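Long-range contact in endoglucanase (Thermotoga maritima, PDB 1VHO), which probably acts as a metal-dependent aminopeptidase of the M42 family, binding two divalent metal cations per subunit: residues 179-193 with 320-332. Sequence-based numbering, arbitrary orientation.
Sequences VLVKVLEFLKRYDHP and VEELARLLSLVAV. With SO4 (sulfate ion), chain D.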
loop_
_atom_site.group_PDB
_atom_site.type_symbol
_atom_site.label_atom_id
_atom_site.label_comp_id
_atom_site.label_asym_id
_atom_site.label_seq_id
_atom_site.Cartn_x
_atom_site.Cartn_y
_atom_site.Cartn_z
ATOM N N VAL A 179 -8.837 2.009 1.035
ATOM C CA VAL A 179 -9.627 2.290 2.259
ATOM C C VAL A 179 -9.701 3.803 2.491
ATOM O O VAL A 179 -10.764 4.395 2.700
ATOM C CB VAL A 179 -8.928 1.706 3.520
ATOM C CG1 VAL A 179 -9.658 2.246 4.804
ATOM C CG2 VAL A 179 -8.900 0.203 3.529
ATOM N N LEU A 180 -8.542 4.483 2.378
ATOM C CA LEU A 180 -8.542 5.929 2.661
ATOM C C LEU A 180 -9.309 6.725 1.627
ATOM O O LEU A 180 -9.939 7.754 1.986
ATOM C CB LEU A 180 -7.108 6.414 2.895
ATOM C CG LEU A 180 -6.396 5.703 4.082
ATOM C CD1 LEU A 180 -5.099 6.443 4.391
ATOM C CD2 LEU A 180 -7.312 5.732 5.327
ATOM N N VAL A 181 -9.272 6.266 0.370
ATOM C CA VAL A 181 -10.080 6.983 -0.667
ATOM C C VAL A 181 -11.563 6.826 -0.312
ATOM O O VAL A 181 -12.328 7.833 -0.350
ATOM C CB VAL A 181 -9.799 6.383 -2.060
ATOM C CG1 VAL A 181 -10.846 6.881 -3.079
ATOM C CG2 VAL A 181 -8.398 6.821 -2.521
ATOM N N LYS A 182 -11.960 5.615 0.067
ATOM C CA LYS A 182 -13.378 5.353 0.427
ATOM C C LYS A 182 -13.770 6.122 1.689
ATOM O O LYS A 182 -14.927 6.576 1.811
ATOM C CB LYS A 182 -13.648 3.862 0.558
ATOM C CG LYS A 182 -13.564 3.076 -0.765
ATOM C CD LYS A 182 -14.606 3.508 -1.796
ATOM C CE LYS A 182 -15.989 3.002 -1.469
ATOM N NZ LYS A 182 -16.975 3.344 -2.518
ATOM N N VAL A 183 -12.870 6.260 2.661
ATOM C CA VAL A 183 -13.239 7.056 3.856
ATOM C C VAL A 183 -13.670 8.475 3.434
ATOM O O VAL A 183 -14.654 9.031 3.924
ATOM C CB VAL A 183 -12.030 7.208 4.794
ATOM C CG1 VAL A 183 -12.296 8.203 5.933
ATOM C CG2 VAL A 183 -11.658 5.859 5.401
ATOM N N LEU A 184 -12.875 9.112 2.560
ATOM C CA LEU A 184 -13.213 10.478 2.118
ATOM C C LEU A 184 -14.549 10.495 1.414
ATOM O O LEU A 184 -15.393 11.378 1.667
ATOM C CB LEU A 184 -12.082 11.039 1.252
ATOM C CG LEU A 184 -10.777 11.333 2.019
ATOM C CD1 LEU A 184 -9.647 11.625 1.047
ATOM C CD2 LEU A 184 -10.941 12.549 2.939
ATOM N N GLU A 185 -14.834 9.491 0.585
ATOM C CA GLU A 185 -16.117 9.412 -0.082
ATOM C C GLU A 185 -17.241 9.308 0.937
ATOM O O GLU A 185 -18.215 10.061 0.857
ATOM C CB GLU A 185 -16.172 8.263 -1.089
ATOM C CG GLU A 185 -17.526 8.192 -1.783
ATOM C CD GLU A 185 -17.807 6.849 -2.401
ATOM O OE1 GLU A 185 -19.009 6.532 -2.582
ATOM O OE2 GLU A 185 -16.869 6.089 -2.654
ATOM N N PHE A 186 -17.103 8.434 1.940
ATOM C CA PHE A 186 -18.130 8.289 2.965
ATOM C C PHE A 186 -18.325 9.496 3.867
ATOM O O PHE A 186 -19.464 9.739 4.309
ATOM C CB PHE A 186 -17.765 7.065 3.845
ATOM C CG PHE A 186 -17.795 5.760 3.074
ATOM C CD1 PHE A 186 -18.407 5.652 1.840
ATOM C CD2 PHE A 186 -17.224 4.625 3.637
ATOM C CE1 PHE A 186 -18.423 4.452 1.153
ATOM C CE2 PHE A 186 -17.260 3.416 2.983
ATOM C CZ PHE A 186 -17.862 3.309 1.734
ATOM N N LEU A 187 -17.299 10.260 4.183
ATOM C CA LEU A 187 -17.362 11.421 5.030
ATOM C C LEU A 187 -18.252 12.531 4.458
ATOM O O LEU A 187 -18.738 13.375 5.227
ATOM C CB LEU A 187 -16.007 11.986 5.377
ATOM C CG LEU A 187 -15.207 11.153 6.413
ATOM C CD1 LEU A 187 -13.797 11.730 6.541
ATOM C CD2 LEU A 187 -15.904 11.207 7.769
ATOM N N LYS A 188 -18.441 12.527 3.151
ATOM C CA LYS A 188 -19.335 13.494 2.510
ATOM C C LYS A 188 -20.752 13.459 3.031
ATOM O O LYS A 188 -21.468 14.491 2.994
ATOM C CB LYS A 188 -19.326 13.184 0.981
ATOM C CG LYS A 188 -17.993 13.763 0.442
ATOM C CD LYS A 188 -18.186 15.266 0.404
ATOM C CE LYS A 188 -16.935 16.088 0.262
ATOM N NZ LYS A 188 -17.311 17.249 -0.653
ATOM N N ARG A 189 -21.217 12.371 3.610
ATOM C CA ARG A 189 -22.563 12.232 4.126
ATOM C C ARG A 189 -22.780 12.824 5.511
ATOM O O ARG A 189 -23.904 12.900 6.001
ATOM C CB ARG A 189 -22.857 10.719 4.273
ATOM N N TYR A 190 -21.686 13.155 6.205
ATOM C CA TYR A 190 -21.800 13.622 7.554
ATOM C C TYR A 190 -21.196 14.988 7.845
ATOM O O TYR A 190 -20.223 15.409 7.257
ATOM C CB TYR A 190 -21.043 12.664 8.501
ATOM C CG TYR A 190 -21.490 11.227 8.510
ATOM C CD1 TYR A 190 -22.578 10.815 9.257
ATOM C CD2 TYR A 190 -20.764 10.266 7.812
ATOM C CE1 TYR A 190 -22.972 9.482 9.298
ATOM C CE2 TYR A 190 -21.156 8.927 7.841
ATOM C CZ TYR A 190 -22.249 8.551 8.574
ATOM O OH TYR A 190 -22.636 7.223 8.596
ATOM N N ASP A 191 -21.785 15.565 8.904
ATOM C CA ASP A 191 -21.301 16.831 9.458
ATOM C C ASP A 191 -20.395 16.420 10.627
ATOM O O ASP A 191 -20.624 16.771 11.789
ATOM C CB ASP A 191 -22.447 17.699 9.981
ATOM C CG ASP A 191 -21.994 19.056 10.494
ATOM O OD1 ASP A 191 -20.961 19.569 10.011
ATOM O OD2 ASP A 191 -22.683 19.626 11.388
ATOM N N HIS A 192 -19.331 15.694 10.296
ATOM C CA HIS A 192 -18.370 15.186 11.259
ATOM C C HIS A 192 -17.616 16.251 12.012
ATOM O O HIS A 192 -17.071 17.197 11.434
ATOM C CB HIS A 192 -17.403 14.251 10.520
ATOM C CG HIS A 192 -16.637 14.868 9.379
ATOM N ND1 HIS A 192 -15.415 15.436 9.509
ATOM C CD2 HIS A 192 -16.906 14.849 8.043
ATOM C CE1 HIS A 192 -14.952 15.825 8.320
ATOM N NE2 HIS A 192 -15.851 15.455 7.425
ATOM N N PRO A 193 -17.505 16.099 13.337
ATOM C CA PRO A 193 -16.847 17.039 14.200
ATOM C C PRO A 193 -15.341 17.112 14.058
ATOM O O PRO A 193 -14.725 18.161 14.212
ATOM C CB PRO A 193 -17.190 16.562 15.625
ATOM C CG PRO A 193 -18.343 15.629 15.462
ATOM C CD PRO A 193 -18.143 14.988 14.110
ATOM N N VAL A 320 -12.309 -3.928 2.920
ATOM C CA VAL A 320 -11.869 -2.573 2.603
ATOM C C VAL A 320 -12.964 -1.557 2.859
ATOM O O VAL A 320 -12.757 -0.479 3.450
ATOM C CB VAL A 320 -11.343 -2.526 1.140
ATOM C CG1 VAL A 320 -11.148 -1.084 0.666
ATOM C CG2 VAL A 320 -9.982 -3.244 1.116
ATOM N N GLU A 321 -14.172 -1.838 2.333
ATOM C CA GLU A 321 -15.279 -0.906 2.539
ATOM C C GLU A 321 -15.690 -0.794 3.996
ATOM O O GLU A 321 -16.008 0.298 4.444
ATOM C CB GLU A 321 -16.537 -1.388 1.782
ATOM C CG GLU A 321 -16.295 -1.722 0.345
ATOM C CD GLU A 321 -17.603 -1.974 -0.416
ATOM O OE1 GLU A 321 -18.323 -2.921 -0.040
ATOM O OE2 GLU A 321 -17.821 -1.192 -1.346
ATOM N N GLU A 322 -15.781 -1.943 4.707
ATOM C CA GLU A 322 -16.158 -1.874 6.123
ATOM C C GLU A 322 -15.138 -1.114 6.937
ATOM O O GLU A 322 -15.512 -0.367 7.835
ATOM C CB GLU A 322 -16.432 -3.265 6.729
ATOM C CG GLU A 322 -17.738 -3.863 6.166
ATOM C CD GLU A 322 -18.967 -3.131 6.702
ATOM O OE1 GLU A 322 -19.443 -2.175 6.062
ATOM O OE2 GLU A 322 -19.454 -3.437 7.803
ATOM N N LEU A 323 -13.829 -1.242 6.630
ATOM C CA LEU A 323 -12.849 -0.434 7.359
ATOM C C LEU A 323 -13.106 1.040 7.095
ATOM O O LEU A 323 -13.008 1.917 7.981
ATOM C CB LEU A 323 -11.409 -0.867 7.006
ATOM C CG LEU A 323 -10.310 -0.071 7.718
ATOM C CD1 LEU A 323 -10.632 0.089 9.219
ATOM C CD2 LEU A 323 -8.925 -0.688 7.578
ATOM N N ALA A 324 -13.308 1.402 5.790
ATOM C CA ALA A 324 -13.544 2.826 5.521
ATOM C C ALA A 324 -14.839 3.316 6.226
ATOM O O ALA A 324 -14.873 4.441 6.701
ATOM C CB ALA A 324 -13.725 2.993 4.003
ATOM N N ARG A 325 -15.860 2.476 6.266
ATOM C CA ARG A 325 -17.110 2.852 6.956
ATOM C C ARG A 325 -16.811 3.116 8.417
ATOM O O ARG A 325 -17.221 4.125 9.006
ATOM C CB ARG A 325 -18.178 1.727 6.788
ATOM C CG ARG A 325 -19.547 2.118 7.388
ATOM C CD ARG A 325 -20.644 1.178 6.908
ATOM N NE ARG A 325 -20.646 -0.139 7.560
ATOM C CZ ARG A 325 -21.261 -0.390 8.716
ATOM N NH1 ARG A 325 -21.938 0.561 9.388
ATOM N NH2 ARG A 325 -21.205 -1.609 9.226
ATOM N N LEU A 326 -16.066 2.204 9.067
ATOM C CA LEU A 326 -15.690 2.413 10.464
ATOM C C LEU A 326 -14.885 3.670 10.650
ATOM O O LEU A 326 -15.125 4.433 11.610
ATOM C CB LEU A 326 -14.772 1.217 10.909
ATOM C CG LEU A 326 -14.227 1.347 12.333
ATOM C CD1 LEU A 326 -15.383 1.527 13.333
ATOM C CD2 LEU A 326 -13.417 0.083 12.704
ATOM N N LEU A 327 -13.881 3.950 9.794
ATOM C CA LEU A 327 -13.046 5.133 9.971
ATOM C C LEU A 327 -13.886 6.427 9.799
ATOM O O LEU A 327 -13.656 7.404 10.529
ATOM C CB LEU A 327 -11.849 5.245 9.002
ATOM C CG LEU A 327 -10.785 4.133 9.105
ATOM C CD1 LEU A 327 -9.610 4.424 8.151
ATOM C CD2 LEU A 327 -10.268 4.024 10.522
ATOM N N SER A 328 -14.815 6.409 8.865
ATOM C CA SER A 328 -15.705 7.577 8.688
ATOM C C SER A 328 -16.524 7.732 9.994
ATOM O O SER A 328 -16.707 8.872 10.455
ATOM C CB SER A 328 -16.583 7.470 7.471
ATOM O OG SER A 328 -17.616 6.473 7.530
ATOM N N LEU A 329 -17.007 6.675 10.599
ATOM C CA LEU A 329 -17.766 6.728 11.857
ATOM C C LEU A 329 -16.913 7.195 13.012
ATOM O O LEU A 329 -17.394 7.900 13.917
ATOM C CB LEU A 329 -18.466 5.394 12.133
ATOM C CG LEU A 329 -19.571 5.079 11.127
ATOM C CD1 LEU A 329 -19.970 3.601 11.142
ATOM C CD2 LEU A 329 -20.797 5.953 11.407
ATOM N N VAL A 330 -15.610 6.885 13.001
ATOM C CA VAL A 330 -14.705 7.359 14.051
ATOM C C VAL A 330 -14.644 8.872 13.961
ATOM O O VAL A 330 -14.740 9.602 14.956
ATOM C CB VAL A 330 -13.297 6.735 13.940
ATOM C CG1 VAL A 330 -12.273 7.423 14.814
ATOM C CG2 VAL A 330 -13.369 5.242 14.323
ATOM N N ALA A 331 -14.542 9.413 12.725
ATOM C CA ALA A 331 -14.517 10.852 12.566
ATOM C C ALA A 331 -15.825 11.486 13.022
ATOM O O ALA A 331 -15.831 12.686 13.351
ATOM C CB ALA A 331 -14.211 11.250 11.106
ATOM N N VAL A 332 -16.928 10.774 13.036
ATOM C CA VAL A 332 -18.213 11.322 13.471
ATOM C C VAL A 332 -18.474 11.187 14.959
ATOM O O VAL A 332 -18.839 12.165 15.637
ATOM C CB VAL A 332 -19.361 10.628 12.721
ATOM C CG1 VAL A 332 -20.745 11.128 13.209
ATOM C CG2 VAL A 332 -19.268 10.844 11.214
HETATM S S SO4 D . -24.230 3.091 9.543
HETATM O O1 SO4 D . -25.241 2.238 8.802
HETATM O O2 SO4 D . -24.125 2.506 10.917
HETATM O O3 SO4 D . -22.938 3.063 8.803
HETATM O O4 SO4 D . -24.763 4.491 9.619
HETATM O O HOH W 1 -19.138 1.889 -1.323
#
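Phe186 of helix 171-187 lies against helix 317-333 as a knob among Glu321, Ala324, Arg325 and Ser328. Its CB meets Ser328 OG at 3.7 Å; CG stands anti to the carbonyl carbon (chi1 -64°), which swings the ring from Ser328 toward the Glu321 end of the partner helix. There CD2 reaches Arg325 N, and CE2 lies 3.7 Å from Glu321 O, both backbone atoms at the ring edge; CE2 also meets Ala324 CB, and Lys182 O lies over one face. Ser328 OG is bonded back to Arg325 O (2.8 Å). Ala324 returns the interlock: its CB enters the hole formed by Val179, Lys182, Val183 and Phe186, a small residue consistent with the 8.1 Å closest approach of the segment axes. Deeper in, Val179 CG1 rests on Leu323 CG, while Val183 CG2 packs on Leu327 CB at 3.7 Å. Past the helix end, Tyr190 receives Val332 CG2 over one ring face, a CH-pi contact 3.9 Å from the centroid. At the partly exposed border Arg325 grips Glu322 side-on through NE and NH2, NH2 also bonding His269 O, and turns NH1 to O3 (2.8 Å) of a sulfate probably from the crystallisation liquor, also held by His269 ND1. A leucine in place of Arg325 would probably leave the Glu322 carboxylate without its paired charge. The helices cross at -50° by knobs-into-holes packing, and Leu180, Val183 and Leu327 rest on Phe64 of the mixed beta-sheet, a helix pair layered on the alpha/beta domain that, as in other M42 peptidases, probably carries the two-metal site.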